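Local atomic coordinates of Exo-1,5-alpha-l-arabinofuranobiosidase (Gibberella zeae, PDB entry 2YDP), a protein that probably hydrolyses alpha-1,5-linked L-arabinan from a chain end, releasing arabinobiose, as a glycoside hydrolase with a six-bladed beta-propeller fold. Residues Leu336-Gly341 / Ala356-Leu361. The protein carries 1 engineered substitution. Residues are numbered along the deposited sequence; the frame is centred on the assembly and turned at random.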
loop_
_atom_site.group_PDB
_atom_site.type_symbol
_atom_site.label_atom_id
_atom_site.label_comp_id
_atom_site.label_asym_id
_atom_site.label_seq_id
_atom_site.Cartn_x
_atom_site.Cartn_y
_atom_site.Cartn_z
ATOM N N LEU A 336 -8.917 13.120 11.548
ATOM C CA LEU A 336 -7.490 13.282 11.218
ATOM C C LEU A 336 -7.025 12.273 10.168
ATOM O O LEU A 336 -7.306 11.073 10.279
ATOM C CB LEU A 336 -6.618 13.183 12.482
ATOM C CG LEU A 336 -6.755 14.319 13.496
ATOM C CD1 LEU A 336 -5.989 13.977 14.811
ATOM C CD2 LEU A 336 -6.224 15.645 12.862
ATOM N N LEU A 337 -6.313 12.754 9.158
ATOM C CA LEU A 337 -5.837 11.884 8.090
ATOM C C LEU A 337 -4.360 12.132 7.854
ATOM O O LEU A 337 -3.964 13.281 7.577
ATOM C CB LEU A 337 -6.602 12.194 6.798
ATOM C CG LEU A 337 -6.193 11.365 5.589
ATOM C CD1 LEU A 337 -6.623 9.891 5.774
ATOM C CD2 LEU A 337 -6.724 11.973 4.260
ATOM N N MET A 338 -3.539 11.087 7.997
ATOM C CA MET A 338 -2.167 11.212 7.545
ATOM C C MET A 338 -2.022 10.808 6.084
ATOM O O MET A 338 -2.645 9.842 5.644
ATOM C CB MET A 338 -1.217 10.386 8.396
ATOM C CG MET A 338 0.243 10.441 7.925
ATOM S SD MET A 338 1.293 9.490 9.054
ATOM C CE MET A 338 1.680 10.763 10.174
ATOM N N ILE A 339 -1.204 11.562 5.358
ATOM C CA ILE A 339 -0.852 11.271 3.988
ATOM C C ILE A 339 0.674 11.221 3.911
ATOM O O ILE A 339 1.331 12.209 4.205
ATOM C CB ILE A 339 -1.354 12.334 3.010
ATOM C CG1 ILE A 339 -2.873 12.533 3.105
ATOM C CG2 ILE A 339 -1.049 11.916 1.590
ATOM C CD1 ILE A 339 -3.250 13.885 3.563
ATOM N N MET A 340 1.217 10.064 3.527
ATOM C CA MET A 340 2.657 9.845 3.526
ATOM C C MET A 340 3.147 9.461 2.153
ATOM O O MET A 340 2.532 8.614 1.465
ATOM C CB MET A 340 3.025 8.718 4.506
ATOM C CG MET A 340 4.504 8.550 4.743
ATOM S SD MET A 340 4.625 7.047 5.704
ATOM C CE MET A 340 6.402 6.986 6.053
ATOM N N GLY A 341 4.299 10.023 1.775
ATOM C CA GLY A 341 4.844 9.758 0.447
ATOM C C GLY A 341 6.377 9.696 0.465
ATOM O O GLY A 341 7.028 10.281 1.341
ATOM N N ALA A 356 5.443 13.472 5.233
ATOM C CA ALA A 356 4.031 13.284 5.581
ATOM C C ALA A 356 3.353 14.547 6.054
ATOM O O ALA A 356 3.995 15.459 6.559
ATOM C CB ALA A 356 3.887 12.201 6.688
ATOM N N SER A 357 2.028 14.554 5.925
ATOM C CA SER A 357 1.196 15.616 6.465
ATOM C C SER A 357 0.024 14.974 7.192
ATOM O O SER A 357 -0.413 13.868 6.841
ATOM C CB SER A 357 0.655 16.496 5.338
ATOM O OG SER A 357 1.716 17.142 4.660
ATOM N N VAL A 358 -0.473 15.672 8.204
ATOM C CA VAL A 358 -1.731 15.304 8.834
ATOM C C VAL A 358 -2.677 16.453 8.644
ATOM O O VAL A 358 -2.337 17.598 8.979
ATOM C CB VAL A 358 -1.526 14.975 10.355
ATOM C CG1 VAL A 358 -2.896 14.866 11.068
ATOM C CG2 VAL A 358 -0.713 13.689 10.463
ATOM N N VAL A 359 -3.856 16.130 8.091
ATOM C CA VAL A 359 -4.870 17.105 7.777
ATOM C C VAL A 359 -6.165 16.747 8.535
ATOM O O VAL A 359 -6.349 15.595 8.953
ATOM C CB VAL A 359 -5.126 17.183 6.230
ATOM C CG1 VAL A 359 -3.776 17.394 5.469
ATOM C CG2 VAL A 359 -5.876 15.916 5.723
ATOM N N ARG A 360 -7.057 17.721 8.696
ATOM C CA ARG A 360 -8.441 17.421 9.135
ATOM C C ARG A 360 -9.373 17.417 7.950
ATOM O O ARG A 360 -9.358 18.374 7.175
ATOM C CB ARG A 360 -8.954 18.452 10.130
ATOM C CG ARG A 360 -8.488 18.187 11.527
ATOM C CD ARG A 360 -9.078 19.160 12.572
ATOM N NE ARG A 360 -8.463 18.829 13.858
ATOM C CZ ARG A 360 -8.793 17.766 14.599
ATOM N NH1 ARG A 360 -9.767 16.943 14.214
ATOM N NH2 ARG A 360 -8.145 17.506 15.730
ATOM N N LEU A 361 -10.183 16.358 7.812
ATOM C CA LEU A 361 -11.149 16.289 6.702
ATOM C C LEU A 361 -12.170 17.419 6.761
ATOM O O LEU A 361 -12.547 17.980 5.740
ATOM C CB LEU A 361 -11.850 14.946 6.680
ATOM C CG LEU A 361 -10.906 13.781 6.350
ATOM C CD1 LEU A 361 -11.684 12.454 6.559
ATOM C CD2 LEU A 361 -10.408 13.892 4.899
#
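Leu337 and Val359 exchange two backbone hydrogen bonds, as do Ile339 and Ser357, joining 336-341 and 356-360 as antiparallel neighbours; Leu337 N to Val359 O is 2.8 Å. On the face carrying Leu336, Met338 and Met340, the CD2 methyl of Leu336 sits 3.7 Å above the centre of the Arg360 guanidinium plane and also meets Val358 CG1. That guanidinium forms salt bridges with Asp335 and Asp333, which probably fix its rotation under the leucine. Met338 bends at its last torsion (chi3 -89°), which turns CE back to Val358 CG2, 3.8 Å away, while Phe330 and Leu328 of strand 326-330 also touch this side chain. The two strands are the middle strands of a four-stranded propeller blade, flanked by 11-17 next to 354-360 and by 326-330 next to 336-341; strand 11-17, from the start of the chain, thus completes the last blade. On the opposite face, Val359 CG2 packs against Leu337 CB at 3.9 Å and Ile339 CD1 at 4.0 Å. Farther along, Leu337 CD2 reaches Leu361 CD2 at 4.2 Å, where the short helix 361-364 begins. Ser357 OG, on this face too, is hydrogen-bonded to Gln319 and to the backbone of Asn13.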